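Local coordinates for Maltose/maltodextrin transport permease homologue (Bdellovibrio bacteriovorus HD100, PDB 6FFL), which binds maltotriose through its MalE-type solute-binding domain, the part present here, which is fused to a MalF permease subunit and probably serves maltodextrin import, at residues D94-P99 with D110-H115; E163-A168 with A349-L354; S264-T269 with P340-P345. All blocks are in the same frame, centred on the assembly; numbering follows the deposited sequence. Where two conformers were deposited one is given.

Contact 1: residues D94-P99 with D110-H115; sequences DPLAAP and DAVGNH. With GLC (alpha-D-glucopyranose), chain B.
Val-112 pushes both of its methyls into the short 3-10 turn of 94-99. CG2 lies 3.7 Å from Asp-94 CB and 3.9 Å from Ala-97 CB, while CG1 meets Leu-96 CD1 at 4.0 Å. The beta-branch suits this place because CG1 stands anti to the backbone N (chi1 168°), beside the carbonyl carbon, which splits the methyls between leucine and alanine. Ala-97 is small enough to bring its backbone close, its CB resting also near Ala-111 O.

Asp-94 ties the turn together. Leu-96 N donates to Asp-94 OD1 (2.9 Å, 163°) and meets it from above the carboxylate plane: an Asx turn, reinforced by the backbone bond of Ala-97 N to Asp-94 O. The other oxygen, OD2, lies against the valine methyls but has its charge met by a salt bridge to Arg-317. Val-112 itself belongs to a weakly bonded two-residue strand paired antiparallel with 310-311.

Residues 110-115 connect strand 104-109 of the larger sheet with strand 116-121 of the four-stranded one. They form one of the interlobe crossings expected of a periplasmic binding protein. The backbone angles of Gly-113 would jam a CB against the preceding carbonyl oxygen, so glycine fits this bend.

Beyond the bend Asn-114 grasps the chain B glucose with both amide atoms. ND2 donates almost straight to O3 of that sugar (3.0 Å, 178°), and OD1 accepts from its O2. Lys-270 NZ is a second partner of OD1 and would fix the amide's orientation.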
ATOM      1  N   ASP A  94     -11.786  -5.326  12.385  1.00 14.02           N
ATOM      2  CA  ASP A  94     -10.688  -6.222  12.053  1.00 17.27           C
ATOM      3  C   ASP A  94      -9.401  -5.729  12.714  1.00 17.08           C
ATOM      4  O   ASP A  94      -9.041  -4.558  12.545  1.00 16.71           O
ATOM      5  CB  ASP A  94     -10.519  -6.234  10.530  1.00 15.26           C
ATOM      6  CG  ASP A  94      -9.564  -7.319  10.023  1.00 20.24           C
ATOM      7  OD1 ASP A  94      -8.605  -7.693  10.722  1.00 17.29           O
ATOM      8  OD2 ASP A  94      -9.781  -7.793   8.887  1.00 18.47           O
ATOM      9  N   PRO A  95      -8.689  -6.571  13.470  1.00 15.44           N
ATOM     10  CA  PRO A  95      -7.432  -6.107  14.094  1.00 19.73           C
ATOM     11  C   PRO A  95      -6.407  -5.589  13.103  1.00 18.23           C
ATOM     12  O   PRO A  95      -5.559  -4.775  13.487  1.00 18.24           O
ATOM     13  CB  PRO A  95      -6.918  -7.353  14.821  1.00 24.12           C
ATOM     14  CG  PRO A  95      -8.153  -8.180  15.061  1.00 33.63           C
ATOM     15  CD  PRO A  95      -9.017  -7.953  13.855  1.00 18.45           C
ATOM     16  N   LEU A  96      -6.450  -6.028  11.841  1.00 14.11           N
ATOM     17  CA  LEU A  96      -5.533  -5.484  10.839  1.00 19.30           C
ATOM     18  C   LEU A  96      -5.742  -3.996  10.611  1.00 17.54           C
ATOM     19  O   LEU A  96      -4.821  -3.311  10.151  1.00 17.37           O
ATOM     20  CB  LEU A  96      -5.705  -6.225   9.511  1.00 16.88           C
ATOM     21  CG  LEU A  96      -5.100  -7.627   9.448  1.00 20.83           C
ATOM     22  CD1 LEU A  96      -5.621  -8.348   8.205  1.00 23.11           C
ATOM     23  CD2 LEU A  96      -3.574  -7.556   9.442  1.00 27.88           C
ATOM     24  N   ALA A  97      -6.924  -3.479  10.924  1.00 16.22           N
ATOM     25  CA  ALA A  97      -7.195  -2.060  10.772  1.00 15.23           C
ATOM     26  C   ALA A  97      -6.772  -1.246  11.980  1.00 15.46           C
ATOM     27  O   ALA A  97      -6.862  -0.018  11.934  1.00 15.22           O
ATOM     28  CB  ALA A  97      -8.682  -1.827  10.528  1.00 16.30           C
ATOM     29  N   ALA A  98      -6.339  -1.891  13.059  1.00 15.66           N
ATOM     30  CA  ALA A  98      -5.901  -1.183  14.266  1.00 16.87           C
ATOM     31  C   ALA A  98      -4.678  -1.881  14.834  1.00 17.75           C
ATOM     32  O   ALA A  98      -4.724  -2.445  15.932  1.00 20.11           O
ATOM     33  CB  ALA A  98      -7.032  -1.124  15.292  1.00 17.42           C
ATOM     34  N   PRO A  99      -3.554  -1.852  14.108  1.00 18.66           N
ATOM     35  CA  PRO A  99      -2.358  -2.565  14.573  1.00 19.35           C
ATOM     36  C   PRO A  99      -1.854  -1.966  15.874  1.00 18.35           C
ATOM     37  O   PRO A  99      -1.831  -0.747  16.040  1.00 19.05           O
ATOM     38  CB  PRO A  99      -1.346  -2.358  13.438  1.00 19.59           C
ATOM     39  CG  PRO A  99      -1.800  -1.112  12.741  1.00 17.71           C
ATOM     40  CD  PRO A  99      -3.317  -1.130  12.847  1.00 19.27           C
ATOM     41  N   ASP A 110     -10.138   2.647   7.923  1.00 12.61           N
ATOM     42  CA  ASP A 110     -11.502   2.524   7.438  1.00 13.93           C
ATOM     43  C   ASP A 110     -11.695   1.319   6.530  1.00 16.88           C
ATOM     44  O   ASP A 110     -12.836   1.003   6.173  1.00 15.85           O
ATOM     45  CB  ASP A 110     -11.927   3.812   6.715  1.00 15.08           C
ATOM     46  CG  ASP A 110     -10.927   4.270   5.648  1.00 21.23           C
ATOM     47  OD1 ASP A 110      -9.744   3.860   5.678  1.00 16.24           O
ATOM     48  OD2 ASP A 110     -11.337   5.073   4.777  1.00 23.12           O
ATOM     49  N   ALA A 111     -10.615   0.633   6.166  1.00 13.14           N
ATOM     50  CA  ALA A 111     -10.704  -0.534   5.303  1.00 14.69           C
ATOM     51  C   ALA A 111      -9.580  -1.486   5.681  1.00 15.61           C
ATOM     52  O   ALA A 111      -8.718  -1.172   6.501  1.00 17.24           O
ATOM     53  CB  ALA A 111     -10.628  -0.145   3.816  1.00 15.62           C
ATOM     54  N   VAL A 112      -9.600  -2.667   5.093  1.00 13.70           N
ATOM     55  CA  VAL A 112      -8.523  -3.630   5.273  1.00 10.52           C
ATOM     56  C   VAL A 112      -8.075  -4.076   3.891  1.00 12.59           C
ATOM     57  O   VAL A 112      -8.901  -4.310   3.002  1.00 14.87           O
ATOM     58  CB  VAL A 112      -8.966  -4.825   6.148  1.00 13.99           C
ATOM     59  CG1 VAL A 112      -7.965  -5.963   6.096  1.00 16.60           C
ATOM     60  CG2 VAL A 112      -9.161  -4.359   7.606  1.00 18.26           C
ATOM     61  N   GLY A 113      -6.765  -4.164   3.697  1.00 11.19           N
ATOM     62  CA  GLY A 113      -6.246  -4.592   2.411  1.00 13.35           C
ATOM     63  C   GLY A 113      -4.858  -4.019   2.220  1.00 11.39           C
ATOM     64  O   GLY A 113      -3.911  -4.474   2.859  1.00 12.99           O
ATOM     65  N   ASN A 114      -4.738  -3.020   1.355  1.00 11.33           N
ATOM     66  CA  ASN A 114      -3.455  -2.403   1.033  1.00 10.43           C
ATOM     67  C   ASN A 114      -2.495  -3.402   0.400  1.00 14.88           C
ATOM     68  O   ASN A 114      -1.280  -3.238   0.478  1.00 17.51           O
ATOM     69  CB  ASN A 114      -2.828  -1.762   2.283  1.00 13.31           C
ATOM     70  CG  ASN A 114      -1.840  -0.677   1.931  1.00 18.56           C
ATOM     71  OD1 ASN A 114      -2.153   0.210   1.139  1.00 15.18           O
ATOM     72  ND2 ASN A 114      -0.637  -0.749   2.499  1.00 14.88           N
ATOM     73  N   HIS A 115      -3.035  -4.443  -0.225  1.00 13.71           N
ATOM     74  CA  HIS A 115      -2.262  -5.585  -0.685  1.00 13.28           C
ATOM     75  C   HIS A 115      -2.078  -5.534  -2.198  1.00 14.85           C
ATOM     76  O   HIS A 115      -2.983  -5.123  -2.934  1.00 14.67           O
ATOM     77  CB  HIS A 115      -2.945  -6.895  -0.287  1.00 14.93           C
ATOM     78  CG  HIS A 115      -4.387  -6.985  -0.696  1.00 16.27           C
ATOM     79  ND1 HIS A 115      -5.338  -6.061  -0.302  1.00 13.38           N
ATOM     80  CD2 HIS A 115      -5.043  -7.897  -1.450  1.00 14.67           C
ATOM     81  CE1 HIS A 115      -6.516  -6.407  -0.795  1.00 17.87           C
ATOM     82  NE2 HIS A 115      -6.364  -7.518  -1.498  1.00 18.09           N
TER
HETATM   83  C1  GLC B   2       0.713   2.262  -1.634  1.00 10.30           C
HETATM   84  C2  GLC B   2       0.540   1.671  -0.240  1.00  8.49           C
HETATM   85  C3  GLC B   2       1.651   2.081   0.714  1.00  9.27           C
HETATM   86  C4  GLC B   2       2.986   1.762   0.051  1.00 10.87           C
HETATM   87  C5  GLC B   2       3.066   2.482  -1.292  1.00 13.95           C
HETATM   88  C6  GLC B   2       4.398   2.195  -1.996  1.00 13.54           C
HETATM   89  O2  GLC B   2      -0.742   2.093   0.260  1.00 13.85           O
HETATM   90  O3  GLC B   2       1.512   1.326   1.931  1.00 13.75           O
HETATM   91  O4  GLC B   2       4.046   2.225   0.872  1.00 13.25           O
HETATM   92  O5  GLC B   2       2.020   1.989  -2.122  1.00 12.81           O
HETATM   93  O6  GLC B   2       4.607   3.146  -3.062  1.00 13.42           O

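Contact 2: residues E163-A168 with A349-L354; sequences EPFFFA and AVWDSL. With GLC (alpha-D-glucopyranose), chain C; GLC (alpha-D-glucopyranose), chain B.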
ATOM      1  N   GLU A 163      10.133   0.464  -6.495  1.00 22.67           N
ATOM      2  CA  GLU A 163       9.635   0.797  -5.164  1.00 24.37           C
ATOM      3  C   GLU A 163       9.633  -0.455  -4.296  1.00 16.51           C
ATOM      4  O   GLU A 163       9.064  -1.462  -4.694  1.00 15.27           O
ATOM      5  CB  GLU A 163       8.223   1.369  -5.282  1.00 24.97           C
ATOM      6  CG  GLU A 163       7.622   1.896  -3.990  1.00 22.39           C
ATOM      7  CD  GLU A 163       8.356   3.092  -3.428  1.00 29.80           C
ATOM      8  OE1 GLU A 163       8.894   3.890  -4.223  1.00 38.83           O
ATOM      9  OE2 GLU A 163       8.410   3.241  -2.180  1.00 24.25           O
ATOM     10  N   PRO A 164      10.248  -0.427  -3.104  1.00 11.89           N
ATOM     11  CA  PRO A 164      10.411  -1.676  -2.346  1.00 12.38           C
ATOM     12  C   PRO A 164       9.111  -2.399  -2.033  1.00 13.41           C
ATOM     13  O   PRO A 164       9.087  -3.635  -2.009  1.00 12.72           O
ATOM     14  CB  PRO A 164      11.119  -1.213  -1.063  1.00 15.52           C
ATOM     15  CG  PRO A 164      11.839   0.008  -1.456  1.00 19.20           C
ATOM     16  CD  PRO A 164      11.002   0.691  -2.513  1.00 13.57           C
ATOM     17  N   PHE A 165       8.026  -1.667  -1.763  1.00 12.86           N
ATOM     18  CA  PHE A 165       6.748  -2.330  -1.508  1.00 13.40           C
ATOM     19  C   PHE A 165       6.398  -3.298  -2.628  1.00 12.33           C
ATOM     20  O   PHE A 165       5.819  -4.362  -2.379  1.00 11.70           O
ATOM     21  CB  PHE A 165       5.650  -1.277  -1.354  1.00 10.91           C
ATOM     22  CG  PHE A 165       4.385  -1.791  -0.709  1.00 11.15           C
ATOM     23  CD1 PHE A 165       4.377  -2.191   0.624  1.00 12.03           C
ATOM     24  CD2 PHE A 165       3.203  -1.844  -1.434  1.00 13.24           C
ATOM     25  CE1 PHE A 165       3.200  -2.632   1.241  1.00 12.02           C
ATOM     26  CE2 PHE A 165       2.021  -2.288  -0.841  1.00 13.74           C
ATOM     27  CZ  PHE A 165       2.025  -2.691   0.506  1.00 14.68           C
ATOM     28  N   PHE A 166       6.772  -2.959  -3.860  1.00 12.93           N
ATOM     29  CA  PHE A 166       6.352  -3.745  -5.012  1.00 10.24           C
ATOM     30  C   PHE A 166       7.247  -4.952  -5.273  1.00 16.12           C
ATOM     31  O   PHE A 166       6.803  -5.892  -5.947  1.00 15.55           O
ATOM     32  CB  PHE A 166       6.278  -2.841  -6.240  1.00 11.28           C
ATOM     33  CG  PHE A 166       5.132  -1.857  -6.194  1.00 13.72           C
ATOM     34  CD1 PHE A 166       5.209  -0.706  -5.414  1.00 15.81           C
ATOM     35  CD2 PHE A 166       3.972  -2.094  -6.920  1.00 13.51           C
ATOM     36  CE1 PHE A 166       4.145   0.197  -5.362  1.00 21.68           C
ATOM     37  CE2 PHE A 166       2.904  -1.191  -6.873  1.00 12.46           C
ATOM     38  CZ  PHE A 166       2.996  -0.052  -6.097  1.00 12.54           C
ATOM     39  N   PHE A 167       8.479  -4.988  -4.749  1.00 14.82           N
ATOM     40  CA  PHE A 167       9.211  -6.253  -4.839  1.00 12.97           C
ATOM     41  C   PHE A 167       9.237  -7.028  -3.528  1.00 13.09           C
ATOM     42  O   PHE A 167       9.628  -8.202  -3.531  1.00 11.85           O
ATOM     43  CB  PHE A 167      10.642  -6.044  -5.406  1.00 14.84           C
ATOM     44  CG  PHE A 167      11.578  -5.216  -4.559  1.00 13.22           C
ATOM     45  CD1 PHE A 167      12.158  -5.736  -3.398  1.00 12.17           C
ATOM     46  CD2 PHE A 167      11.950  -3.946  -4.977  1.00 15.50           C
ATOM     47  CE1 PHE A 167      13.063  -4.977  -2.654  1.00 17.26           C
ATOM     48  CE2 PHE A 167      12.847  -3.176  -4.238  1.00 17.91           C
ATOM     49  CZ  PHE A 167      13.397  -3.699  -3.061  1.00 17.03           C
ATOM     50  N   ALA A 168       8.778  -6.430  -2.428  1.00 12.62           N
ATOM     51  CA  ALA A 168       8.673  -7.143  -1.156  1.00 10.76           C
ATOM     52  C   ALA A 168       7.936  -8.478  -1.213  1.00 14.40           C
ATOM     53  O   ALA A 168       8.370  -9.414  -0.521  1.00 12.87           O
ATOM     54  CB  ALA A 168       7.997  -6.227  -0.126  1.00 13.05           C
ATOM     55  N   ALA A 349      13.641   1.927   8.433  1.00 14.12           N
ATOM     56  CA  ALA A 349      15.022   1.762   8.003  1.00 14.45           C
ATOM     57  C   ALA A 349      15.139   0.706   6.913  1.00 13.92           C
ATOM     58  O   ALA A 349      15.938   0.853   5.978  1.00 16.40           O
ATOM     59  CB  ALA A 349      15.899   1.384   9.199  1.00 14.97           C
ATOM     60  N   VAL A 350      14.358  -0.372   7.023  1.00 14.08           N
ATOM     61  CA  VAL A 350      14.393  -1.423   6.008  1.00 12.58           C
ATOM     62  C   VAL A 350      13.921  -0.879   4.667  1.00 13.55           C
ATOM     63  O   VAL A 350      14.574  -1.087   3.636  1.00 13.39           O
ATOM     64  CB  VAL A 350      13.559  -2.639   6.447  1.00 12.39           C
ATOM     65  CG1 VAL A 350      13.417  -3.616   5.278  1.00 13.84           C
ATOM     66  CG2 VAL A 350      14.218  -3.346   7.633  1.00 15.18           C
ATOM     67  N   TRP A 351      12.779  -0.181   4.653  1.00 13.31           N
ATOM     68  CA  TRP A 351      12.287   0.373   3.390  1.00 15.79           C
ATOM     69  C   TRP A 351      13.301   1.328   2.773  1.00 16.14           C
ATOM     70  O   TRP A 351      13.545   1.300   1.560  1.00 13.81           O
ATOM     71  CB  TRP A 351      10.973   1.125   3.602  1.00 11.66           C
ATOM     72  CG  TRP A 351       9.774   0.319   3.944  1.00 12.22           C
ATOM     73  CD1 TRP A 351       8.871   0.604   4.930  1.00 11.74           C
ATOM     74  CD2 TRP A 351       9.290  -0.871   3.285  1.00 12.48           C
ATOM     75  NE1 TRP A 351       7.864  -0.342   4.935  1.00 12.40           N
ATOM     76  CE2 TRP A 351       8.100  -1.254   3.939  1.00 15.57           C
ATOM     77  CE3 TRP A 351       9.750  -1.648   2.210  1.00 12.45           C
ATOM     78  CZ2 TRP A 351       7.365  -2.379   3.564  1.00 15.11           C
ATOM     79  CZ3 TRP A 351       9.014  -2.771   1.841  1.00 15.27           C
ATOM     80  CH2 TRP A 351       7.837  -3.120   2.515  1.00 18.45           C
ATOM     81  N   ASP A 352      13.851   2.234   3.584  1.00 14.80           N
ATOM     82  CA  ASP A 352      14.751   3.247   3.038  1.00 15.89           C
ATOM     83  C   ASP A 352      16.032   2.624   2.501  1.00 16.55           C
ATOM     84  O   ASP A 352      16.529   3.039   1.449  1.00 16.10           O
ATOM     85  CB  ASP A 352      15.062   4.302   4.099  1.00 14.26           C
ATOM     86  CG  ASP A 352      13.846   5.175   4.424  1.00 19.62           C
ATOM     87  OD1 ASP A 352      12.941   5.272   3.576  1.00 23.70           O
ATOM     88  OD2 ASP A 352      13.807   5.766   5.519  1.00 22.90           O
ATOM     89  N   SER A 353      16.587   1.643   3.218  0.54 13.61           N
ATOM     90  CA  SER A 353      17.790   0.963   2.749  0.54 16.65           C
ATOM     91  C   SER A 353      17.519   0.170   1.477  0.54 17.69           C
ATOM     92  O   SER A 353      18.318   0.203   0.532  0.54 18.74           O
ATOM     93  CB  SER A 353      18.330   0.040   3.840  0.54 18.72           C
ATOM     94  OG  SER A 353      19.532  -0.582   3.426  0.54 20.59           O
ATOM     95  N   LEU A 354      16.401  -0.557   1.435  1.00 13.00           N
ATOM     96  CA  LEU A 354      16.071  -1.323   0.238  1.00 14.35           C
ATOM     97  C   LEU A 354      15.934  -0.416  -0.977  1.00 19.92           C
ATOM     98  O   LEU A 354      16.397  -0.758  -2.075  1.00 15.56           O
ATOM     99  CB  LEU A 354      14.783  -2.113   0.465  1.00 13.61           C
ATOM    100  CG  LEU A 354      14.877  -3.362   1.333  1.00 15.85           C
ATOM    101  CD1 LEU A 354      13.467  -3.908   1.561  1.00 16.42           C
ATOM    102  CD2 LEU A 354      15.770  -4.409   0.658  1.00 15.30           C
TER
HETATM  103  C1  GLC C   3       4.656   1.196   1.638  1.00 10.47           C
HETATM  104  C2  GLC C   3       4.838   1.687   3.076  1.00 10.75           C
HETATM  105  C3  GLC C   3       5.789   2.888   3.088  1.00 10.70           C
HETATM  106  C4  GLC C   3       7.110   2.511   2.442  1.00 10.69           C
HETATM  107  C5  GLC C   3       6.869   1.975   1.023  1.00  9.40           C
HETATM  108  C6  GLC C   3       8.160   1.399   0.451  1.00 11.77           C
HETATM  109  O2  GLC C   3       3.569   2.030   3.669  1.00 13.05           O
HETATM  110  O3  GLC C   3       6.038   3.308   4.448  1.00 11.62           O
HETATM  111  O4  GLC C   3       7.951   3.674   2.386  1.00 12.36           O
HETATM  112  O5  GLC C   3       5.939   0.888   1.088  1.00 12.56           O
HETATM  113  O6  GLC C   3       8.048   1.129  -0.963  1.00 12.72           O
HETATM  114  C1  GLC B   2       0.713   2.262  -1.634  1.00 10.30           C
HETATM  115  C2  GLC B   2       0.540   1.671  -0.240  1.00  8.49           C
HETATM  116  C3  GLC B   2       1.651   2.081   0.714  1.00  9.27           C
HETATM  117  C4  GLC B   2       2.986   1.762   0.051  1.00 10.87           C
HETATM  118  C5  GLC B   2       3.066   2.482  -1.292  1.00 13.95           C
HETATM  119  C6  GLC B   2       4.398   2.195  -1.996  1.00 13.54           C
HETATM  120  O2  GLC B   2      -0.742   2.093   0.260  1.00 13.85           O
HETATM  121  O3  GLC B   2       1.512   1.326   1.931  1.00 13.75           O
HETATM  122  O4  GLC B   2       4.046   2.225   0.872  1.00 13.25           O
HETATM  123  O5  GLC B   2       2.020   1.989  -2.122  1.00 12.81           O
HETATM  124  O6  GLC B   2       4.607   3.146  -3.062  1.00 13.42           O
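Pro-164 and Trp-351 touch directly, Pro-164 CB lying 3.6 Å from Trp-351 CE3, yet what is unusual is how much of this interface is completed by sugar. The chain C glucose lies over one indole face, its C4 3.6 Å from Trp-351 CD1 and its C6 nearby, offset toward the rim. NE1 makes a weak hydrogen bond to Asp-67, which also bonds glucose. At the far end the indole edge at CH2 meets Ala-168 CB, while the edge of Phe-165 (CD1, 4.1 Å from Trp-351 CH2) approaches the rim from the glucose side of the indole plane. Tryptophan suits the place because one flat group can be a floor for the sugar and still wedge against the short helix 164-167.

Within this contact O6 of the chain C glucose is gripped from 163-168 alone. Phe-165 N donates to it at 2.9 Å (158°), and it in turn gives its proton to Glu-163 OE2, a bond modelled as very short. Bending at chi2 (65°) brings the Glu-163 carboxylate round to the hydroxyl, and a salt bridge from Arg-355 to the same OE2 should hold it there and would favour its ionised form.

Away from the sugar the packing is plain. Pro-164 CB also meets Leu-354 CB, and Phe-167 lays a ring face over Pro-164 CA while its CZ comes within 4.1 Å of Leu-354 CB.

Phe-165 turns one face to C4 of the next glucose, chain B, 3.8 Å above the ring. Aromatic faces against the apolar C-H surfaces of successive glucoses, with acid and backbone groups taking the hydroxyls, are characteristic of maltodextrin-binding sites.

Contact 3: residues S264-T269 with P340-P345; sequences SPLVGT and PMPVTP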
ATOM      1  N   SER A 264       4.211 -13.129  -1.259  1.00 13.44           N
ATOM      2  CA  SER A 264       3.355 -12.851  -0.116  1.00 11.99           C
ATOM      3  C   SER A 264       3.124 -11.351  -0.005  1.00 13.68           C
ATOM      4  O   SER A 264       4.016 -10.621   0.451  1.00 12.90           O
ATOM      5  CB  SER A 264       4.006 -13.398   1.162  1.00 16.06           C
ATOM      6  OG  SER A 264       3.116 -13.309   2.255  1.00 22.20           O
ATOM      7  N   PRO A 265       1.962 -10.843  -0.403  1.00 14.35           N
ATOM      8  CA  PRO A 265       1.701  -9.406  -0.257  1.00 14.58           C
ATOM      9  C   PRO A 265       1.641  -9.024   1.210  1.00 14.28           C
ATOM     10  O   PRO A 265       1.300  -9.838   2.069  1.00 15.86           O
ATOM     11  CB  PRO A 265       0.335  -9.222  -0.932  1.00 13.95           C
ATOM     12  CG  PRO A 265      -0.319 -10.543  -0.816  1.00 15.34           C
ATOM     13  CD  PRO A 265       0.771 -11.587  -0.856  1.00 14.66           C
ATOM     14  N   LEU A 266       2.010  -7.780   1.502  1.00 13.31           N
ATOM     15  CA  LEU A 266       1.829  -7.247   2.847  1.00 12.00           C
ATOM     16  C   LEU A 266       0.390  -6.769   2.999  1.00 14.51           C
ATOM     17  O   LEU A 266      -0.086  -5.959   2.202  1.00 18.27           O
ATOM     18  CB  LEU A 266       2.807  -6.104   3.107  1.00 10.89           C
ATOM     19  CG  LEU A 266       4.247  -6.628   3.185  1.00 14.04           C
ATOM     20  CD1 LEU A 266       5.245  -5.493   3.067  1.00 16.79           C
ATOM     21  CD2 LEU A 266       4.461  -7.420   4.479  1.00 13.09           C
ATOM     22  N   VAL A 267      -0.298  -7.268   4.018  1.00 11.97           N
ATOM     23  CA  VAL A 267      -1.714  -6.993   4.226  1.00 15.53           C
ATOM     24  C   VAL A 267      -1.839  -6.101   5.446  1.00 14.51           C
ATOM     25  O   VAL A 267      -1.190  -6.348   6.471  1.00 14.66           O
ATOM     26  CB  VAL A 267      -2.523  -8.292   4.396  1.00 16.85           C
ATOM     27  CG1 VAL A 267      -3.998  -7.990   4.660  1.00 16.37           C
ATOM     28  CG2 VAL A 267      -2.370  -9.158   3.135  1.00 13.54           C
ATOM     29  N   GLY A 268      -2.654  -5.060   5.336  1.00 13.90           N
ATOM     30  CA  GLY A 268      -2.796  -4.165   6.469  1.00 12.27           C
ATOM     31  C   GLY A 268      -3.911  -3.161   6.292  1.00 12.00           C
ATOM     32  O   GLY A 268      -5.018  -3.523   5.901  1.00 15.54           O
ATOM     33  N   THR A 269      -3.628  -1.894   6.578  1.00 14.09           N
ATOM     34  CA  THR A 269      -4.644  -0.863   6.474  1.00 12.67           C
ATOM     35  C   THR A 269      -3.977   0.463   6.146  1.00 12.16           C
ATOM     36  O   THR A 269      -2.750   0.600   6.168  1.00 13.11           O
ATOM     37  CB  THR A 269      -5.465  -0.758   7.778  1.00 13.00           C
ATOM     38  OG1 THR A 269      -6.658   0.004   7.539  1.00 13.21           O
ATOM     39  CG2 THR A 269      -4.659  -0.079   8.894  1.00 15.01           C
ATOM     40  N   PRO A 340       1.086  -9.934   7.610  1.00 17.77           N
ATOM     41  CA  PRO A 340       0.659  -8.621   8.115  1.00 15.54           C
ATOM     42  C   PRO A 340       1.750  -7.574   7.959  1.00 15.57           C
ATOM     43  O   PRO A 340       2.933  -7.848   8.169  1.00 16.73           O
ATOM     44  CB  PRO A 340       0.359  -8.883   9.600  1.00 15.79           C
ATOM     45  CG  PRO A 340       0.208 -10.361   9.711  1.00 25.35           C
ATOM     46  CD  PRO A 340       1.091 -10.960   8.667  1.00 18.35           C
ATOM     47  N   MET A 341       1.333  -6.355   7.629  1.00 14.96           N
ATOM     48  CA  MET A 341       2.262  -5.241   7.533  1.00 13.92           C
ATOM     49  C   MET A 341       2.933  -5.006   8.884  1.00 16.11           C
ATOM     50  O   MET A 341       2.230  -4.819   9.887  1.00 15.19           O
ATOM     51  CB  MET A 341       1.520  -3.978   7.099  1.00 15.93           C
ATOM     52  CG  MET A 341       2.380  -2.720   7.043  1.00 17.12           C
ATOM     53  SD  MET A 341       3.507  -2.811   5.617  1.00 31.15           S
ATOM     54  CE  MET A 341       3.117  -1.288   4.758  1.00 31.41           C
ATOM     55  N   PRO A 342       4.262  -5.025   8.966  1.00 13.64           N
ATOM     56  CA  PRO A 342       4.916  -4.671  10.234  1.00 14.83           C
ATOM     57  C   PRO A 342       4.900  -3.161  10.424  1.00 15.67           C
ATOM     58  O   PRO A 342       4.908  -2.396   9.459  1.00 16.56           O
ATOM     59  CB  PRO A 342       6.342  -5.212  10.063  1.00 22.97           C
ATOM     60  CG  PRO A 342       6.589  -5.181   8.586  1.00 15.91           C
ATOM     61  CD  PRO A 342       5.229  -5.428   7.924  1.00 16.00           C
ATOM     62  N   VAL A 343       4.832  -2.725  11.687  1.00 13.67           N
ATOM     63  CA  VAL A 343       4.662  -1.304  11.978  1.00 15.92           C
ATOM     64  C   VAL A 343       5.732  -0.746  12.904  1.00 15.43           C
ATOM     65  O   VAL A 343       5.696   0.443  13.216  1.00 17.21           O
ATOM     66  CB  VAL A 343       3.261  -0.989  12.547  1.00 15.23           C
ATOM     67  CG1 VAL A 343       2.153  -1.512  11.612  1.00 15.21           C
ATOM     68  CG2 VAL A 343       3.103  -1.554  13.979  1.00 15.18           C
ATOM     69  N   THR A 344       6.684  -1.553  13.353  1.00 15.22           N
ATOM     70  CA  THR A 344       7.732  -1.038  14.227  1.00 12.96           C
ATOM     71  C   THR A 344       8.598  -0.025  13.471  1.00 16.33           C
ATOM     72  O   THR A 344       8.689  -0.071  12.239  1.00 16.60           O
ATOM     73  CB  THR A 344       8.613  -2.175  14.737  1.00 19.59           C
ATOM     74  OG1 THR A 344       9.186  -2.848  13.613  1.00 21.05           O
ATOM     75  CG2 THR A 344       7.799  -3.161  15.547  1.00 19.07           C
ATOM     76  N   PRO A 345       9.245   0.912  14.175  1.00 15.54           N
ATOM     77  CA  PRO A 345      10.022   1.939  13.459  1.00 13.96           C
ATOM     78  C   PRO A 345      11.187   1.356  12.680  1.00 16.82           C
ATOM     79  O   PRO A 345      11.629   1.963  11.698  1.00 18.42           O
ATOM     80  CB  PRO A 345      10.489   2.886  14.580  1.00 23.38           C
ATOM     81  CG  PRO A 345      10.364   2.095  15.832  1.00 18.73           C
ATOM     82  CD  PRO A 345       9.236   1.138  15.636  1.00 16.77           C
TER
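A single parallel beta bridge, Val-267 with Pro-340, attaches strand 339-340 to strand 266-274 of the larger, seven-stranded sheet. Its defining bond runs from Met-341 N to Val-267 O (2.8 Å, 155°), the donor tilted 33° from the carbonyl plane. Pro-340 CA makes a C-H...O contact with the same oxygen at 3.4 Å. The other half of the bridge is a backbone bond between Val-267 and Thr-339.

Proline is acceptable at 340 because in a parallel bridge Val-267 bonds the residues before and after its partner, and the missing N-H of Pro-340 costs this bridge nothing. Its CB is directed away from 264-269, and the residue is exposed.

Side-chain packing is carried by Leu-266. Its two methyls divide the work: CD1 touches Met-341 SD at 4.1 Å, with the two chains crossing near a right angle, and CD2 reaches Pro-342 CD, also at 4.1 Å, as well as Pro-340 O. Met-341 leaves the backbone with CG anti to N but bends at chi2 (72°), and this kink brings SD across Leu-266, near CD1 and CB. An unbranched, flexible thioether chain fits here, since it packs on leucine and also reaches a bound glucose. A CB on Gly-268 would point toward 340-345 and come about 3.1 Å from Met-341 CB, so the lack of a side chain suits the place. Leu-266 also touches Trp-351 of helix 346-362.

With one carbonyl held by an N-H, a weaker C-H contact beside it, and nonpolar contacts for the rest, the contact holds its backbone by direction and its side chains by shape; Met-341 thus meets the sugar from an anchored backbone.

How the contacts relate
Along the chain contact 1 is complete before the others begin; 264-269 and 340-345 of contact 3 both fall between 163-168 and 349-354 of contact 2. Contact 3 is central, its centre about 9 Å from that of contact 1 and 12 Å from that of contact 2, whereas contacts 1 and 2 are about 20 Å apart. Residues 110-115 and 264-269 run side by side, joined by probable hydrogen bonds from Gly-268 N to Gly-113 O and between Thr-269 OG1 and Ala-111 O. Leu-266 packs at the indole edge of Trp-351 and, with Met-341, against Phe-165. The interlobe crossing is thereby linked to the aromatic sugar site, consistent with closure of the lobes around ligand.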